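PDB 3QFF: N5-carboxyaminoimidazole ribonucleotide synthetase from Bacillus anthracis, which catalyses the ATP-dependent carboxylation of aminoimidazole ribonucleotide with bicarbonate, yielding N5-carboxyaminoimidazole ribonucleotide for purine biosynthesis. Local coordinates for residues 123-128 with 246-251; 195-200 with 231-236; 239-244 with 268-273. One frame throughout, in Å; residues are numbered along the deposited sequence.

Contact 1: residues 123-128 with 246-251; sequences AGLPVA and KVLADE
With chi1 at -62°, Leu125 carries CG beside its own backbone N and anti to its carbonyl carbon, which sends the CD1 branch out to Leu248 on the helix. Leu248 answers from a chi1 of -92°, off a staggered value, and the two side chains cross at a slant. Leu125 CD1 sits only 3.4 Å from Leu248 CG, tighter than usual for two carbons, and 3.7 Å from Leu248 CD2, so one methyl bears on the branch point of the other leucine. Both leucines are buried, where branched, wholly apolar residues are well suited.

Val247 and Glu251, by contrast, are exposed to solvent, and Ala123 is partly so. CG1 of Val247 touches segment 123-128 at two places, lying 4.1 Å from Leu125 CD1 and 3.7 Å from the carbonyl O of Ala123. The methyl of Ala123 is short enough for the helix to come close: its CB meets Glu251 CB at 3.7 Å and faces Leu248 CD2 at 4.2 Å. The aliphatic CB and CG of Glu251 cover the alanine; an exposed glutamate can thus offer carbons to the protein while keeping an acid at its end. No hydrogen bond joins the segments.

Gly124 explains the course of the backbone. Its positive phi of 91° is easy for a residue without CB, which has nothing to press on the preceding carbonyl O. The turn it makes is a Schellman motif closing helix 113-122, and it brings Leu125 round toward Ile120 of that helix as well as Leu248. In this ATP-grasp domain, the contact is a helix C-terminus and its exit loop packed against the last turns of helix 235-251.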
loop_
_atom_site.group_PDB
_atom_site.type_symbol
_atom_site.label_atom_id
_atom_site.label_comp_id
_atom_site.label_asym_id
_atom_site.label_seq_id
_atom_site.Cartn_x
_atom_site.Cartn_y
_atom_site.Cartn_z
ATOM N N ALA A 123 9.299 -34.530 -1.610
ATOM C CA ALA A 123 8.223 -33.978 -0.791
ATOM C C ALA A 123 6.870 -34.645 -1.073
ATOM O O ALA A 123 5.880 -34.317 -0.423
ATOM C CB ALA A 123 8.122 -32.457 -0.992
ATOM N N GLY A 124 6.832 -35.560 -2.046
ATOM C CA GLY A 124 5.624 -36.339 -2.358
ATOM C C GLY A 124 4.698 -35.740 -3.420
ATOM O O GLY A 124 3.529 -36.116 -3.505
ATOM N N LEU A 125 5.217 -34.816 -4.237
ATOM C CA LEU A 125 4.388 -34.090 -5.206
ATOM C C LEU A 125 4.758 -34.399 -6.661
ATOM O O LEU A 125 5.916 -34.712 -6.955
ATOM C CB LEU A 125 4.441 -32.585 -4.923
ATOM C CG LEU A 125 3.874 -32.285 -3.523
ATOM C CD1 LEU A 125 4.323 -30.941 -3.047
ATOM C CD2 LEU A 125 2.359 -32.400 -3.491
ATOM N N PRO A 126 3.773 -34.320 -7.575
ATOM C CA PRO A 126 4.023 -34.714 -8.974
ATOM C C PRO A 126 4.739 -33.658 -9.827
ATOM O O PRO A 126 4.475 -32.459 -9.710
ATOM C CB PRO A 126 2.616 -34.978 -9.528
ATOM C CG PRO A 126 1.702 -34.173 -8.663
ATOM C CD PRO A 126 2.336 -34.069 -7.311
ATOM N N VAL A 127 5.650 -34.130 -10.669
ATOM C CA VAL A 127 6.320 -33.299 -11.669
ATOM C C VAL A 127 6.301 -34.072 -12.988
ATOM O O VAL A 127 6.118 -35.298 -12.993
ATOM C CB VAL A 127 7.784 -32.954 -11.264
ATOM C CG1 VAL A 127 7.810 -32.148 -9.960
ATOM C CG2 VAL A 127 8.625 -34.215 -11.124
ATOM N N ALA A 128 6.474 -33.364 -14.100
ATOM C CA ALA A 128 6.638 -34.027 -15.397
ATOM C C ALA A 128 7.861 -34.928 -15.320
ATOM O O ALA A 128 8.849 -34.604 -14.645
ATOM C CB ALA A 128 6.819 -33.014 -16.492
ATOM N N LYS A 246 0.719 -26.054 0.164
ATOM C CA LYS A 246 0.839 -26.234 1.617
ATOM C C LYS A 246 1.784 -27.370 1.990
ATOM O O LYS A 246 2.604 -27.219 2.900
ATOM C CB LYS A 246 -0.535 -26.419 2.276
ATOM C CG LYS A 246 -1.466 -25.227 2.041
ATOM C CD LYS A 246 -2.487 -25.000 3.160
ATOM C CE LYS A 246 -3.807 -25.681 2.910
ATOM N NZ LYS A 246 -4.914 -24.990 3.667
ATOM N N VAL A 247 1.687 -28.500 1.291
ATOM C CA VAL A 247 2.612 -29.615 1.543
ATOM C C VAL A 247 4.053 -29.207 1.250
ATOM O O VAL A 247 4.957 -29.481 2.048
ATOM C CB VAL A 247 2.203 -30.919 0.792
ATOM C CG1 VAL A 247 3.319 -31.956 0.836
ATOM C CG2 VAL A 247 0.953 -31.495 1.419
ATOM N N LEU A 248 4.267 -28.515 0.132
ATOM C CA LEU A 248 5.603 -28.013 -0.198
ATOM C C LEU A 248 6.171 -27.113 0.887
ATOM O O LEU A 248 7.313 -27.296 1.319
ATOM C CB LEU A 248 5.580 -27.232 -1.511
ATOM C CG LEU A 248 5.879 -27.973 -2.797
ATOM C CD1 LEU A 248 5.889 -26.965 -3.915
ATOM C CD2 LEU A 248 7.223 -28.731 -2.748
ATOM N N ALA A 249 5.383 -26.130 1.309
ATOM C CA ALA A 249 5.805 -25.227 2.377
ATOM C C ALA A 249 6.200 -25.982 3.644
ATOM O O ALA A 249 7.226 -25.661 4.255
ATOM C CB ALA A 249 4.722 -24.192 2.687
ATOM N N ASP A 250 5.403 -26.988 4.022
ATOM C CA ASP A 250 5.712 -27.794 5.206
ATOM C C ASP A 250 6.964 -28.644 4.996
ATOM O O ASP A 250 7.899 -28.585 5.787
ATOM C CB ASP A 250 4.534 -28.695 5.611
ATOM C CG ASP A 250 4.921 -29.705 6.708
ATOM O OD1 ASP A 250 5.165 -29.278 7.862
ATOM O OD2 ASP A 250 4.984 -30.922 6.419
ATOM N N GLU A 251 6.971 -29.429 3.922
ATOM C CA GLU A 251 8.069 -30.351 3.641
ATOM C C GLU A 251 9.426 -29.655 3.443
ATOM O O GLU A 251 10.458 -30.166 3.871
ATOM C CB GLU A 251 7.726 -31.203 2.415
ATOM C CG GLU A 251 6.635 -32.234 2.670
ATOM C CD GLU A 251 7.090 -33.350 3.597
ATOM O OE1 GLU A 251 8.273 -33.755 3.526
ATOM O OE2 GLU A 251 6.261 -33.837 4.390
#

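Contact 2: residues 195-200 with 231-236; sequences KEVSVI and ARITEE. With ADP (adenosine-5'-diphosphate), chain C.
Lys195 and Arg232 run across one another at about a right angle, the lysine rising from the strand and the arginine from the turn that precedes helix 235-251. Lys195 NZ comes within 3.8 Å of Arg232 NH1, approaching the guanidinium obliquely. The two cations share a counter-ion: Glu216 OE2, on strand 209-220, makes a salt bridge with each, which probably offsets their closeness. Arg232 NH2 has a second acid, Glu366. The lysine chain bends at chi2, and its CE passes 3.5 Å from the carbonyl O of Arg232.

Beneath these charges, small Ala231 and beta-branched Val197 and Ile233 join turn and strand through methyl groups. Lys195 CG crosses Ile233 CG2 obliquely at 4.1 Å, the long aliphatic stem serving as a hydrophobic neighbour. Ile233 holds CG1 between its backbone N and carbonyl carbon (chi1 60°), and from there CD1 extends to Val197 CG1, 4.3 Å away. The same valine methyl faces Ala231 CB at 4.4 Å. Arg232 is the centre of an inverse gamma turn, closed by a weak bond from Ile233 N to Ala231 O.

Glu196, between the two contacting strand residues, serves the nucleotide: its OE2 accepts a 2.8 Å hydrogen bond from ADP O3', with a weak one from O2' to OE1.

Strand 195-203 runs between antiparallel strands 209-220 and 256-264. The turn lies over one face of this sheet, and Thr234, as N-cap with OG1 bonded to Leu237 N, starts helix 235-251, which continues across that face to meet Val199 with Ala241 and Ala245.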
loop_
_atom_site.group_PDB
_atom_site.type_symbol
_atom_site.label_atom_id
_atom_site.label_comp_id
_atom_site.label_asym_id
_atom_site.label_seq_id
_atom_site.Cartn_x
_atom_site.Cartn_y
_atom_site.Cartn_z
ATOM N N LYS A 195 -4.130 -24.952 -18.584
ATOM C CA LYS A 195 -3.795 -23.664 -17.955
ATOM C C LYS A 195 -2.473 -23.732 -17.184
ATOM O O LYS A 195 -2.139 -24.771 -16.603
ATOM C CB LYS A 195 -4.878 -23.279 -16.935
ATOM C CG LYS A 195 -6.313 -23.285 -17.446
ATOM C CD LYS A 195 -6.797 -21.891 -17.629
ATOM C CE LYS A 195 -8.177 -21.831 -18.267
ATOM N NZ LYS A 195 -8.238 -20.627 -19.145
ATOM N N GLU A 196 -1.734 -22.624 -17.173
ATOM C CA GLU A 196 -0.655 -22.420 -16.197
ATOM C C GLU A 196 -1.180 -21.682 -14.972
ATOM O O GLU A 196 -1.828 -20.631 -15.095
ATOM C CB GLU A 196 0.506 -21.655 -16.800
ATOM C CG GLU A 196 1.385 -22.501 -17.676
ATOM C CD GLU A 196 2.626 -21.776 -18.093
ATOM O OE1 GLU A 196 2.548 -20.952 -19.033
ATOM O OE2 GLU A 196 3.689 -22.029 -17.482
ATOM N N VAL A 197 -0.928 -22.244 -13.792
ATOM C CA VAL A 197 -1.419 -21.641 -12.558
ATOM C C VAL A 197 -0.297 -21.483 -11.534
ATOM O O VAL A 197 0.711 -22.196 -11.589
ATOM C CB VAL A 197 -2.656 -22.407 -11.942
ATOM C CG1 VAL A 197 -3.804 -22.518 -12.966
ATOM C CG2 VAL A 197 -2.268 -23.791 -11.376
ATOM N N SER A 198 -0.457 -20.528 -10.620
ATOM C CA SER A 198 0.491 -20.406 -9.526
ATOM C C SER A 198 -0.197 -20.071 -8.211
ATOM O O SER A 198 -1.280 -19.494 -8.198
ATOM C CB SER A 198 1.590 -19.392 -9.843
ATOM O OG SER A 198 1.085 -18.073 -9.794
ATOM N N VAL A 199 0.450 -20.449 -7.112
ATOM C CA VAL A 199 -0.031 -20.203 -5.757
ATOM C C VAL A 199 1.150 -19.642 -4.956
ATOM O O VAL A 199 2.270 -20.185 -5.016
ATOM C CB VAL A 199 -0.524 -21.514 -5.073
ATOM C CG1 VAL A 199 -0.792 -21.296 -3.578
ATOM C CG2 VAL A 199 -1.786 -22.054 -5.749
ATOM N N ILE A 200 0.902 -18.539 -4.246
ATOM C CA ILE A 200 1.889 -17.950 -3.354
ATOM C C ILE A 200 1.558 -18.469 -1.959
ATOM O O ILE A 200 0.419 -18.325 -1.497
ATOM C CB ILE A 200 1.835 -16.391 -3.325
ATOM C CG1 ILE A 200 1.898 -15.764 -4.733
ATOM C CG2 ILE A 200 2.940 -15.815 -2.400
ATOM C CD1 ILE A 200 3.228 -15.892 -5.435
ATOM N N ALA A 231 -8.380 -17.983 -10.715
ATOM C CA ALA A 231 -8.023 -18.773 -11.901
ATOM C C ALA A 231 -9.295 -19.415 -12.456
ATOM O O ALA A 231 -10.161 -19.834 -11.694
ATOM C CB ALA A 231 -6.986 -19.848 -11.543
ATOM N N ARG A 232 -9.419 -19.474 -13.776
ATOM C CA ARG A 232 -10.616 -20.023 -14.398
ATOM C C ARG A 232 -10.530 -21.558 -14.474
ATOM O O ARG A 232 -10.359 -22.144 -15.549
ATOM C CB ARG A 232 -10.866 -19.371 -15.766
ATOM C CG ARG A 232 -11.096 -17.843 -15.669
ATOM C CD ARG A 232 -11.154 -17.147 -17.028
ATOM N NE ARG A 232 -9.871 -17.180 -17.723
ATOM C CZ ARG A 232 -9.669 -16.761 -18.975
ATOM N NH1 ARG A 232 -8.455 -16.843 -19.500
ATOM N NH2 ARG A 232 -10.669 -16.256 -19.705
ATOM N N ILE A 233 -10.635 -22.189 -13.305
ATOM C CA ILE A 233 -10.478 -23.632 -13.169
ATOM C C ILE A 233 -11.540 -24.172 -12.213
ATOM O O ILE A 233 -12.169 -23.400 -11.488
ATOM C CB ILE A 233 -9.040 -24.016 -12.667
ATOM C CG1 ILE A 233 -8.748 -23.381 -11.298
ATOM C CG2 ILE A 233 -7.966 -23.632 -13.699
ATOM C CD1 ILE A 233 -7.365 -23.652 -10.761
ATOM N N THR A 234 -11.741 -25.494 -12.214
ATOM C CA THR A 234 -12.716 -26.124 -11.322
ATOM C C THR A 234 -12.329 -25.952 -9.858
ATOM O O THR A 234 -11.147 -25.762 -9.530
ATOM C CB THR A 234 -12.865 -27.636 -11.601
ATOM O OG1 THR A 234 -11.635 -28.307 -11.289
ATOM C CG2 THR A 234 -13.230 -27.894 -13.077
ATOM N N GLU A 235 -13.323 -26.038 -8.977
ATOM C CA GLU A 235 -13.079 -25.980 -7.543
ATOM C C GLU A 235 -12.147 -27.109 -7.106
ATOM O O GLU A 235 -11.472 -26.995 -6.089
ATOM C CB GLU A 235 -14.398 -26.051 -6.767
ATOM C CG GLU A 235 -14.344 -25.428 -5.369
ATOM C CD GLU A 235 -14.045 -23.938 -5.413
ATOM O OE1 GLU A 235 -13.073 -23.500 -4.750
ATOM O OE2 GLU A 235 -14.765 -23.206 -6.134
ATOM N N GLU A 236 -12.114 -28.189 -7.883
ATOM C CA GLU A 236 -11.298 -29.362 -7.566
ATOM C C GLU A 236 -9.818 -29.130 -7.862
ATOM O O GLU A 236 -8.964 -29.505 -7.055
ATOM C CB GLU A 236 -11.808 -30.600 -8.311
ATOM C CG GLU A 236 -13.067 -31.246 -7.688
ATOM C CD GLU A 236 -14.288 -30.318 -7.640
ATOM O OE1 GLU A 236 -14.891 -30.198 -6.546
ATOM O OE2 GLU A 236 -14.639 -29.704 -8.684
HETATM P PB ADP C . 11.504 -20.363 -17.255
HETATM O O1B ADP C . 12.333 -19.688 -18.323
HETATM O O2B ADP C . 12.309 -20.730 -16.027
HETATM O O3B ADP C . 10.205 -19.649 -16.967
HETATM P PA ADP C . 9.865 -22.759 -17.540
HETATM O O1A ADP C . 8.869 -22.030 -16.662
HETATM O O2A ADP C . 10.410 -24.103 -17.116
HETATM O O3A ADP C . 11.110 -21.792 -17.922
HETATM O "O5'" ADP C . 9.170 -22.997 -18.970
HETATM C "C5'" ADP C . 8.829 -21.882 -19.791
HETATM C "C4'" ADP C . 7.536 -22.180 -20.533
HETATM O "O4'" ADP C . 7.705 -23.359 -21.323
HETATM C "C3'" ADP C . 6.383 -22.456 -19.580
HETATM O "O3'" ADP C . 5.600 -21.278 -19.362
HETATM C "C2'" ADP C . 5.587 -23.551 -20.263
HETATM O "O2'" ADP C . 4.520 -22.975 -21.021
HETATM C "C1'" ADP C . 6.564 -24.218 -21.218
HETATM N N9 ADP C . 6.972 -25.549 -20.688
HETATM C C8 ADP C . 8.038 -25.794 -19.897
HETATM N N7 ADP C . 8.132 -27.112 -19.590
HETATM C C5 ADP C . 7.110 -27.741 -20.194
HETATM C C6 ADP C . 6.619 -29.140 -20.283
HETATM N N6 ADP C . 7.261 -30.154 -19.648
HETATM N N1 ADP C . 5.504 -29.366 -21.022
HETATM C C2 ADP C . 4.852 -28.373 -21.657
HETATM N N3 ADP C . 5.243 -27.087 -21.617
HETATM C C4 ADP C . 6.347 -26.711 -20.919
#

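Contact 3: residues 239-244 with 268-273; sequences QKAIAY and GEIYIN. With ADP (adenosine-5'-diphosphate), chain C.
Lys240 reaches from the helix to Gly268, its carbons lying along Ile270 on the way. The CB points toward the strand segment, and CG, anti to the backbone N, comes 4.2 Å from Ile270 CG1. CD lies 3.8 Å from that same CG1 and already skirts Gly268 O, as the lysine and isoleucine chains slide past each other in opposite directions. Beyond the bend at chi3, CE stays beside that oxygen and NZ donates a 2.9 Å hydrogen bond to it. The donor stands 18° out of the carbonyl plane, with a C=O...N angle of 147°. A lysine fits here because its carbons can lie on Ile270 while its ammonium group reaches a loop carbonyl. Gly268 makes the turn before the strand with a positive phi, at which a CB would press on the carbonyl O of the preceding residue.

Here a helix of the ATP-grasp domain packs on its antiparallel sheet, against strand 270-276, outermost on this side of the sheet within the chain; the axes of helix 239-244 and strand 270-273 approach to 9.6 Å and cross at -43°. Further along the helix, the Tyr244 ring meets two isoleucines obliquely, CE1 at 3.6 Å from Ile270 CB and CD1 near Ile272 CD1, while Ile270 O lies in the ring plane at its edge. Small Ala241 lets the helix sit close to Ile270 CD1. Tyr271 turns away from the helix and gives its OH to Glu269 OE1, entering from above the carboxylate plane. Asn273 belongs to the nucleotide pocket: its ND2 donates a nearly straight 2.9 Å bond to ADP O1A.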
loop_
_atom_site.group_PDB
_atom_site.type_symbol
_atom_site.label_atom_id
_atom_site.label_comp_id
_atom_site.label_asym_id
_atom_site.label_seq_id
_atom_site.Cartn_x
_atom_site.Cartn_y
_atom_site.Cartn_z
ATOM N N GLN A 239 -8.485 -26.475 -5.160
ATOM C CA GLN A 239 -8.214 -27.102 -3.870
ATOM C C GLN A 239 -6.944 -27.952 -3.909
ATOM O O GLN A 239 -6.201 -27.983 -2.947
ATOM C CB GLN A 239 -9.400 -27.951 -3.418
ATOM C CG GLN A 239 -10.591 -27.139 -2.936
ATOM C CD GLN A 239 -11.817 -28.004 -2.629
ATOM O OE1 GLN A 239 -11.789 -29.234 -2.768
ATOM N NE2 GLN A 239 -12.900 -27.357 -2.219
ATOM N N LYS A 240 -6.721 -28.627 -5.031
ATOM C CA LYS A 240 -5.523 -29.423 -5.276
ATOM C C LYS A 240 -4.245 -28.569 -5.345
ATOM O O LYS A 240 -3.242 -28.892 -4.700
ATOM C CB LYS A 240 -5.704 -30.189 -6.581
ATOM C CG LYS A 240 -4.781 -31.359 -6.789
ATOM C CD LYS A 240 -5.078 -31.987 -8.153
ATOM C CE LYS A 240 -5.004 -33.501 -8.097
ATOM N NZ LYS A 240 -5.176 -34.077 -9.451
ATOM N N ALA A 241 -4.281 -27.489 -6.132
ATOM C CA ALA A 241 -3.139 -26.596 -6.239
ATOM C C ALA A 241 -2.774 -26.032 -4.867
ATOM O O ALA A 241 -1.593 -25.986 -4.510
ATOM C CB ALA A 241 -3.419 -25.461 -7.250
ATOM N N ILE A 242 -3.791 -25.632 -4.100
ATOM C CA ILE A 242 -3.579 -25.083 -2.756
ATOM C C ILE A 242 -3.014 -26.128 -1.798
ATOM O O ILE A 242 -2.073 -25.843 -1.046
ATOM C CB ILE A 242 -4.862 -24.437 -2.188
ATOM C CG1 ILE A 242 -5.134 -23.118 -2.910
ATOM C CG2 ILE A 242 -4.721 -24.148 -0.701
ATOM C CD1 ILE A 242 -6.573 -22.760 -2.941
ATOM N N ALA A 243 -3.576 -27.337 -1.838
ATOM C CA ALA A 243 -3.064 -28.434 -1.010
ATOM C C ALA A 243 -1.594 -28.731 -1.331
ATOM O O ALA A 243 -0.779 -28.903 -0.428
ATOM C CB ALA A 243 -3.925 -29.700 -1.184
ATOM N N TYR A 244 -1.261 -28.764 -2.621
ATOM C CA TYR A 244 0.115 -29.059 -3.064
ATOM C C TYR A 244 1.094 -28.027 -2.517
ATOM O O TYR A 244 2.177 -28.379 -2.007
ATOM C CB TYR A 244 0.185 -29.095 -4.596
ATOM C CG TYR A 244 -0.348 -30.360 -5.251
ATOM C CD1 TYR A 244 -0.061 -30.636 -6.596
ATOM C CD2 TYR A 244 -1.118 -31.283 -4.541
ATOM C CE1 TYR A 244 -0.537 -31.789 -7.212
ATOM C CE2 TYR A 244 -1.591 -32.458 -5.153
ATOM C CZ TYR A 244 -1.289 -32.696 -6.491
ATOM O OH TYR A 244 -1.755 -33.845 -7.109
ATOM N N GLY A 268 -7.698 -32.528 -15.050
ATOM C CA GLY A 268 -7.594 -32.136 -13.658
ATOM C C GLY A 268 -6.304 -32.575 -12.981
ATOM O O GLY A 268 -6.253 -32.659 -11.764
ATOM N N GLU A 269 -5.256 -32.847 -13.756
ATOM C CA GLU A 269 -3.941 -33.131 -13.156
ATOM C C GLU A 269 -3.195 -31.839 -12.878
ATOM O O GLU A 269 -3.307 -30.871 -13.641
ATOM C CB GLU A 269 -3.069 -33.977 -14.072
ATOM C CG GLU A 269 -3.514 -35.416 -14.235
ATOM C CD GLU A 269 -2.826 -36.092 -15.407
ATOM O OE1 GLU A 269 -2.281 -37.198 -15.217
ATOM O OE2 GLU A 269 -2.818 -35.510 -16.519
ATOM N N ILE A 270 -2.428 -31.835 -11.789
ATOM C CA ILE A 270 -1.487 -30.760 -11.526
ATOM C C ILE A 270 -0.065 -31.316 -11.578
ATOM O O ILE A 270 0.224 -32.358 -10.977
ATOM C CB ILE A 270 -1.736 -30.052 -10.155
ATOM C CG1 ILE A 270 -3.126 -29.398 -10.092
ATOM C CG2 ILE A 270 -0.623 -29.025 -9.851
ATOM C CD1 ILE A 270 -3.221 -28.033 -10.757
ATOM N N TYR A 271 0.806 -30.630 -12.312
ATOM C CA TYR A 271 2.244 -30.872 -12.227
ATOM C C TYR A 271 2.964 -29.605 -11.786
ATOM O O TYR A 271 2.661 -28.515 -12.285
ATOM C CB TYR A 271 2.790 -31.389 -13.564
ATOM C CG TYR A 271 2.149 -32.712 -13.965
ATOM C CD1 TYR A 271 1.056 -32.748 -14.841
ATOM C CD2 TYR A 271 2.603 -33.915 -13.426
ATOM C CE1 TYR A 271 0.442 -33.967 -15.191
ATOM C CE2 TYR A 271 2.006 -35.137 -13.767
ATOM C CZ TYR A 271 0.929 -35.155 -14.653
ATOM O OH TYR A 271 0.338 -36.364 -14.976
ATOM N N ILE A 272 3.904 -29.747 -10.849
ATOM C CA ILE A 272 4.695 -28.611 -10.380
ATOM C C ILE A 272 5.810 -28.313 -11.383
ATOM O O ILE A 272 6.594 -29.198 -11.715
ATOM C CB ILE A 272 5.338 -28.850 -8.984
ATOM C CG1 ILE A 272 4.347 -29.493 -7.994
ATOM C CG2 ILE A 272 5.918 -27.544 -8.443
ATOM C CD1 ILE A 272 3.130 -28.633 -7.619
ATOM N N ASN A 273 5.878 -27.070 -11.842
ATOM C CA ASN A 273 6.872 -26.654 -12.840
ATOM C C ASN A 273 8.147 -26.115 -12.188
ATOM O O ASN A 273 9.234 -26.662 -12.390
ATOM C CB ASN A 273 6.257 -25.601 -13.784
ATOM C CG ASN A 273 7.257 -25.055 -14.815
ATOM O OD1 ASN A 273 7.947 -25.808 -15.504
ATOM N ND2 ASN A 273 7.285 -23.731 -14.959
HETATM P PB ADP C . 11.504 -20.363 -17.255
HETATM O O1B ADP C . 12.333 -19.688 -18.323
HETATM O O2B ADP C . 12.309 -20.730 -16.027
HETATM O O3B ADP C . 10.205 -19.649 -16.967
HETATM P PA ADP C . 9.865 -22.759 -17.540
HETATM O O1A ADP C . 8.869 -22.030 -16.662
HETATM O O2A ADP C . 10.410 -24.103 -17.116
HETATM O O3A ADP C . 11.110 -21.792 -17.922
HETATM O "O5'" ADP C . 9.170 -22.997 -18.970
HETATM C "C5'" ADP C . 8.829 -21.882 -19.791
HETATM C "C4'" ADP C . 7.536 -22.180 -20.533
HETATM O "O4'" ADP C . 7.705 -23.359 -21.323
HETATM C "C3'" ADP C . 6.383 -22.456 -19.580
HETATM O "O3'" ADP C . 5.600 -21.278 -19.362
HETATM C "C2'" ADP C . 5.587 -23.551 -20.263
HETATM O "O2'" ADP C . 4.520 -22.975 -21.021
HETATM C "C1'" ADP C . 6.564 -24.218 -21.218
HETATM N N9 ADP C . 6.972 -25.549 -20.688
HETATM C C8 ADP C . 8.038 -25.794 -19.897
HETATM N N7 ADP C . 8.132 -27.112 -19.590
HETATM C C5 ADP C . 7.110 -27.741 -20.194
HETATM C C6 ADP C . 6.619 -29.140 -20.283
HETATM N N6 ADP C . 7.261 -30.154 -19.648
HETATM N N1 ADP C . 5.504 -29.366 -21.022
HETATM C C2 ADP C . 4.852 -28.373 -21.657
HETATM N N3 ADP C . 5.243 -27.087 -21.617
HETATM C C4 ADP C . 6.347 -26.711 -20.919
#

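All three contacts draw on helix 235-251: contact 2 at the turn leading into it, contact 3 along its middle, contact 1 at its end. Contacts 2 and 3, centres about 8 Å apart, meet where that helix packs on the sheet both reach, Val199 CG2 lying 4.1 Å from Ala241 CB. Contact 1 joins contact 3, centres about 9 Å apart, through a probable hydrogen bond of 3.0 Å from Ile272 N to Pro126 O. Both strands contribute to the ADP pocket, Glu196 at the ribose and Asn273 at the alpha-phosphate, alongside residues such as Lys153 and Arg113. In contact 1, the side chain of Leu248 is about 14 Å from the bound ADP.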